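Local structure of malonate decarboxylase subunit alpha (Acinetobacter baumannii ATCC 17978, 6MPR) at residues E259-Q264 with I481-K486; K427-Q432 with V472-T477. The protein probably acts as the transferase subunit of malonate decarboxylase, exchanging acetyl for malonyl on the enzyme's acyl carrier protein so that malonate can be decarboxylated. One frame throughout, in Å; residues are numbered along the deposited sequence.

Interaction 1: E259-Q264 with I481-K486; sequences EKHNVQ and IAYLYK
The hydroxyl of Y483 sits against helix 244-261: it hydrogen-bonds to the carbonyl oxygen of G256, and one turn further on K260 CD rests 3.5 Å from Y483 OH. From there the lysine chain runs on over the tyrosine ring, with K260 CE 4.2 Å from the Y483 centroid and 24° off the ring normal, a CH-pi contact offset toward the rim. I481 CG2 backs the opposite face. The chain stays extended until a bend at its last torsion (chi4 73°); at 5.1 Å from the Y483 centroid, K260 NZ can offer at most a weak cation-pi attraction, and K486 NZ lies close enough that the two ammonium groups probably repel mildly. Nearer its root the same lysine lays CG over the centre of one face of the H261 ring. That imidazole is tied through ND1 to D410 and meets Y485 at its edge, where Y485 OH lies near the ring plane, 3.3 Å from H261 CE1. The two rings stand at 77°, an oblique pairing. The arrangement joins a helix C-terminus, closed by a Schellman motif at N262, to the inverse gamma turn centred on Y483 and the short 3-10 turn that follows it.

Interaction 2: K427-Q432 with V472-T477; sequences KKLVVQ and VTHLLT
V430 and T473 meet through both backbone and side chain. V430 O accepts two amides: T473 N at 2.9 Å, in the carbonyl plane, and H474 N at 3.3 Å, tilted from it. In return V430 N donates to T473 OG1 over 2.9 Å, so a threonine hydroxyl takes the place of a backbone acceptor. It can do so because chi1 of 59° tucks OG1 between the threonine's own N and carbonyl carbon, while CG2 swings over toward K428 O. The hydroxyl has a further partner in the next residue: T473 OG1 and H474 ND1 are hydrogen-bonded at 2.8 Å, with the oxygen in the plane of the imidazole at its edge, which helps set the ring's rotation.

Beyond this point the strands pair regularly in parallel. H474 O takes the amide of Q432 at 3.0 Å, and Q432 O receives L476 N at 2.8 Å. CA-H...O contacts from V431 to H474 O and from L475 to Q432 O fill in between.

The apolar contacts split by face. V431 and H474 share one, turned toward I257 of helix 244-261; V431 CG2 lies 3.9 Å from H474 CB, and L429 CD2 reaches 3.7 Å from H474 CE1. On the other face L475 CD1 curls against the CB of Q432, whose amide end leads away.

The chemistry thus implies a buried parallel pairing in which a side chain supplies one acceptor at the start: the T473 hydroxyl both satisfies V430 N and helps fix the H474 imidazole between the apolar L429 and V431 and the rings of H261, Y483 and Y485.

Overall arrangement
Interactions 1 and 2 lie with centres about 7 Å apart and belong to one mixed sheet with helix 244-261 packed on it. Strand 474-477 is followed, after a short turn, by strand 480-482, its antiparallel neighbour in the sheet; A482 N probably bonds to L475 O at 2.8 Å, and Y485 N to T473 O at 3.0 Å. H474 of interaction 2 is the main meeting point: its NE2 comes within 2.9 Å of H261 NE2, and its CD2 within 3.3 Å of Y483 CD1, so H261, Y483 and Y485 of interaction 1 all gather about its ring. Along the chain, 427-432 and 472-477 are nested within the loop that interaction 1 closes.

Interaction 1: E259-Q264 with I481-K486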
loop_
_atom_site.group_PDB
_atom_site.type_symbol
_atom_site.label_atom_id
_atom_site.label_comp_id
_atom_site.label_asym_id
_atom_site.label_seq_id
_atom_site.Cartn_x
_atom_site.Cartn_y
_atom_site.Cartn_z
ATOM N N GLU A 259 10.112 3.394 24.781
ATOM C CA GLU A 259 9.506 3.967 25.977
ATOM C C GLU A 259 9.270 5.466 25.805
ATOM O O GLU A 259 8.197 5.980 26.141
ATOM C CB GLU A 259 10.399 3.707 27.187
ATOM C CG GLU A 259 9.739 4.133 28.499
ATOM C CD GLU A 259 10.608 3.907 29.721
ATOM O OE1 GLU A 259 11.774 3.469 29.581
ATOM O OE2 GLU A 259 10.115 4.169 30.831
ATOM N N LYS A 260 10.271 6.179 25.282
ATOM C CA LYS A 260 10.205 7.637 25.200
ATOM C C LYS A 260 8.985 8.100 24.420
ATOM O O LYS A 260 8.317 9.068 24.805
ATOM C CB LYS A 260 11.482 8.183 24.547
ATOM C CG LYS A 260 11.483 9.712 24.376
ATOM C CD LYS A 260 12.782 10.202 23.741
ATOM C CE LYS A 260 12.731 11.707 23.491
ATOM N NZ LYS A 260 12.836 12.487 24.757
ATOM N N HIS A 261 8.687 7.428 23.309
ATOM C CA HIS A 261 7.617 7.844 22.415
ATOM C C HIS A 261 6.383 6.963 22.496
ATOM O O HIS A 261 5.455 7.156 21.701
ATOM C CB HIS A 261 8.128 7.871 20.974
ATOM C CG HIS A 261 9.339 8.725 20.790
ATOM N ND1 HIS A 261 9.294 10.097 20.889
ATOM C CD2 HIS A 261 10.627 8.406 20.525
ATOM C CE1 HIS A 261 10.505 10.591 20.690
ATOM N NE2 HIS A 261 11.330 9.586 20.462
ATOM N N ASN A 262 6.348 5.999 23.415
ATOM C CA ASN A 262 5.175 5.144 23.639
ATOM C C ASN A 262 4.817 4.341 22.383
ATOM O O ASN A 262 3.670 4.321 21.936
ATOM C CB ASN A 262 3.992 5.986 24.119
ATOM C CG ASN A 262 2.896 5.149 24.766
ATOM O OD1 ASN A 262 3.173 4.166 25.463
ATOM N ND2 ASN A 262 1.640 5.534 24.529
ATOM N N VAL A 263 5.818 3.668 21.823
ATOM C CA VAL A 263 5.649 2.894 20.591
ATOM C C VAL A 263 4.830 1.645 20.894
ATOM O O VAL A 263 5.254 0.792 21.678
ATOM C CB VAL A 263 7.013 2.532 19.991
ATOM C CG1 VAL A 263 6.861 1.618 18.767
ATOM C CG2 VAL A 263 7.798 3.807 19.651
ATOM N N GLN A 264 3.652 1.544 20.278
ATOM C CA GLN A 264 2.752 0.405 20.433
ATOM C C GLN A 264 2.890 -0.629 19.333
ATOM O O GLN A 264 2.581 -1.808 19.562
ATOM C CB GLN A 264 1.285 0.859 20.432
ATOM C CG GLN A 264 0.937 1.944 21.413
ATOM C CD GLN A 264 1.216 1.510 22.822
ATOM O OE1 GLN A 264 0.634 0.538 23.307
ATOM N NE2 GLN A 264 2.132 2.214 23.492
ATOM N N ILE A 481 22.052 7.877 20.815
ATOM C CA ILE A 481 20.954 8.188 19.904
ATOM C C ILE A 481 21.041 9.658 19.526
ATOM O O ILE A 481 21.178 10.522 20.397
ATOM C CB ILE A 481 19.576 7.891 20.523
ATOM C CG1 ILE A 481 19.465 6.437 20.986
ATOM C CG2 ILE A 481 18.458 8.204 19.522
ATOM C CD1 ILE A 481 18.227 6.183 21.821
ATOM N N ALA A 482 20.933 9.943 18.232
ATOM C CA ALA A 482 20.707 11.298 17.750
ATOM C C ALA A 482 19.228 11.416 17.403
ATOM O O ALA A 482 18.722 10.654 16.568
ATOM C CB ALA A 482 21.593 11.613 16.538
ATOM N N TYR A 483 18.526 12.341 18.066
ATOM C CA TYR A 483 17.095 12.540 17.806
ATOM C C TYR A 483 16.922 13.498 16.628
ATOM O O TYR A 483 16.517 14.653 16.773
ATOM C CB TYR A 483 16.377 13.053 19.052
ATOM C CG TYR A 483 16.313 12.057 20.187
ATOM C CD1 TYR A 483 15.478 10.942 20.118
ATOM C CD2 TYR A 483 17.073 12.237 21.339
ATOM C CE1 TYR A 483 15.414 10.027 21.156
ATOM C CE2 TYR A 483 17.011 11.329 22.389
ATOM C CZ TYR A 483 16.186 10.223 22.285
ATOM O OH TYR A 483 16.129 9.325 23.327
ATOM N N LEU A 484 17.197 12.959 15.432
ATOM C CA LEU A 484 17.253 13.773 14.218
ATOM C C LEU A 484 15.923 14.456 13.912
ATOM O O LEU A 484 15.911 15.522 13.287
ATOM C CB LEU A 484 17.687 12.909 13.029
ATOM C CG LEU A 484 19.069 12.247 13.050
ATOM C CD1 LEU A 484 19.285 11.465 11.744
ATOM C CD2 LEU A 484 20.204 13.263 13.288
ATOM N N TYR A 485 14.794 13.871 14.338
ATOM C CA TYR A 485 13.506 14.506 14.071
ATOM C C TYR A 485 13.417 15.895 14.679
ATOM O O TYR A 485 12.575 16.693 14.252
ATOM C CB TYR A 485 12.346 13.646 14.585
ATOM C CG TYR A 485 12.095 13.674 16.078
ATOM C CD1 TYR A 485 12.734 12.770 16.938
ATOM C CD2 TYR A 485 11.181 14.560 16.631
ATOM C CE1 TYR A 485 12.501 12.789 18.287
ATOM C CE2 TYR A 485 10.936 14.578 17.994
ATOM C CZ TYR A 485 11.596 13.689 18.812
ATOM O OH TYR A 485 11.363 13.705 20.157
ATOM N N LYS A 486 14.259 16.195 15.667
ATOM C CA LYS A 486 14.240 17.477 16.351
ATOM C C LYS A 486 15.303 18.438 15.846
ATOM O O LYS A 486 15.330 19.583 16.299
ATOM C CB LYS A 486 14.418 17.279 17.861
ATOM C CG LYS A 486 13.122 17.155 18.628
ATOM C CD LYS A 486 13.385 16.926 20.104
ATOM C CE LYS A 486 14.310 15.741 20.324
ATOM N NZ LYS A 486 14.481 15.438 21.772
#

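Interaction 2: K427-Q432 with V472-T477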
loop_
_atom_site.group_PDB
_atom_site.type_symbol
_atom_site.label_atom_id
_atom_site.label_comp_id
_atom_site.label_asym_id
_atom_site.label_seq_id
_atom_site.Cartn_x
_atom_site.Cartn_y
_atom_site.Cartn_z
ATOM N N LYS A 427 4.587 12.225 12.271
ATOM C CA LYS A 427 5.526 11.525 11.402
ATOM C C LYS A 427 5.736 10.111 11.927
ATOM O O LYS A 427 5.746 9.873 13.140
ATOM C CB LYS A 427 6.895 12.233 11.329
ATOM C CG LYS A 427 6.855 13.728 11.028
ATOM C CD LYS A 427 8.279 14.271 10.927
ATOM C CE LYS A 427 8.326 15.703 10.406
ATOM N NZ LYS A 427 7.944 16.715 11.430
ATOM N N LYS A 428 5.914 9.167 11.013
ATOM C CA LYS A 428 6.253 7.828 11.479
ATOM C C LYS A 428 7.709 7.806 11.939
ATOM O O LYS A 428 8.569 8.485 11.369
ATOM C CB LYS A 428 6.034 6.812 10.370
ATOM C CG LYS A 428 6.275 5.349 10.736
ATOM C CD LYS A 428 6.471 4.605 9.413
ATOM C CE LYS A 428 6.876 3.179 9.596
ATOM N NZ LYS A 428 6.833 2.515 8.265
ATOM N N LEU A 429 7.989 7.002 12.971
ATOM C CA LEU A 429 9.360 6.851 13.445
ATOM C C LEU A 429 10.114 5.888 12.544
ATOM O O LEU A 429 9.641 4.790 12.252
ATOM C CB LEU A 429 9.402 6.351 14.891
ATOM C CG LEU A 429 8.962 7.345 15.979
ATOM C CD1 LEU A 429 7.455 7.661 15.890
ATOM C CD2 LEU A 429 9.335 6.808 17.363
ATOM N N VAL A 430 11.280 6.324 12.081
ATOM C CA VAL A 430 12.141 5.545 11.204
ATOM C C VAL A 430 13.524 5.595 11.837
ATOM O O VAL A 430 14.140 6.667 11.901
ATOM C CB VAL A 430 12.149 6.104 9.778
ATOM C CG1 VAL A 430 13.225 5.463 8.936
ATOM C CG2 VAL A 430 10.782 5.890 9.144
ATOM N N VAL A 431 13.986 4.454 12.356
ATOM C CA VAL A 431 15.215 4.370 13.137
ATOM C C VAL A 431 16.269 3.633 12.324
ATOM O O VAL A 431 16.042 2.499 11.883
ATOM C CB VAL A 431 14.983 3.651 14.477
ATOM C CG1 VAL A 431 16.267 3.693 15.333
ATOM C CG2 VAL A 431 13.779 4.245 15.200
ATOM N N GLN A 432 17.428 4.255 12.161
ATOM C CA GLN A 432 18.617 3.561 11.666
ATOM C C GLN A 432 19.469 3.154 12.864
ATOM O O GLN A 432 20.052 4.013 13.539
ATOM C CB GLN A 432 19.424 4.434 10.709
ATOM C CG GLN A 432 18.922 4.405 9.292
ATOM C CD GLN A 432 19.271 3.109 8.569
ATOM O OE1 GLN A 432 18.886 2.908 7.423
ATOM N NE2 GLN A 432 19.994 2.222 9.241
ATOM N N VAL A 472 14.701 9.803 8.273
ATOM C CA VAL A 472 15.205 9.227 9.514
ATOM C C VAL A 472 14.809 10.135 10.668
ATOM O O VAL A 472 15.172 11.316 10.689
ATOM C CB VAL A 472 16.728 9.039 9.461
ATOM C CG1 VAL A 472 17.237 8.467 10.806
ATOM C CG2 VAL A 472 17.131 8.161 8.273
ATOM N N THR A 473 14.065 9.588 11.631
ATOM C CA THR A 473 13.767 10.327 12.856
ATOM C C THR A 473 14.777 10.053 13.968
ATOM O O THR A 473 15.001 10.924 14.822
ATOM C CB THR A 473 12.355 9.993 13.356
ATOM O OG1 THR A 473 12.241 8.583 13.617
ATOM C CG2 THR A 473 11.310 10.410 12.331
ATOM N N HIS A 474 15.413 8.881 13.965
ATOM C CA HIS A 474 16.331 8.481 15.032
ATOM C C HIS A 474 17.533 7.765 14.435
ATOM O O HIS A 474 17.356 6.799 13.686
ATOM C CB HIS A 474 15.657 7.530 16.029
ATOM C CG HIS A 474 14.507 8.134 16.780
ATOM N ND1 HIS A 474 13.274 8.359 16.201
ATOM C CD2 HIS A 474 14.406 8.558 18.063
ATOM C CE1 HIS A 474 12.454 8.873 17.104
ATOM N NE2 HIS A 474 13.121 9.013 18.240
ATOM N N LEU A 475 18.745 8.186 14.812
ATOM C CA LEU A 475 19.981 7.459 14.510
ATOM C C LEU A 475 20.520 6.855 15.800
ATOM O O LEU A 475 20.835 7.590 16.738
ATOM C CB LEU A 475 21.032 8.379 13.886
ATOM C CG LEU A 475 22.382 7.744 13.542
ATOM C CD1 LEU A 475 22.216 6.590 12.534
ATOM C CD2 LEU A 475 23.315 8.792 12.985
ATOM N N LEU A 476 20.657 5.529 15.838
ATOM C CA LEU A 476 21.073 4.807 17.037
ATOM C C LEU A 476 22.332 4.008 16.730
ATOM O O LEU A 476 22.307 3.124 15.865
ATOM C CB LEU A 476 19.950 3.884 17.510
ATOM C CG LEU A 476 20.312 2.800 18.512
ATOM C CD1 LEU A 476 20.908 3.429 19.756
ATOM C CD2 LEU A 476 19.068 1.980 18.840
ATOM N N THR A 477 23.425 4.314 17.436
ATOM C CA THR A 477 24.682 3.577 17.313
ATOM C C THR A 477 25.096 3.064 18.685
ATOM O O THR A 477 24.424 3.314 19.693
ATOM C CB THR A 477 25.815 4.442 16.735
ATOM O OG1 THR A 477 26.283 5.346 17.748
ATOM C CG2 THR A 477 25.353 5.231 15.522
#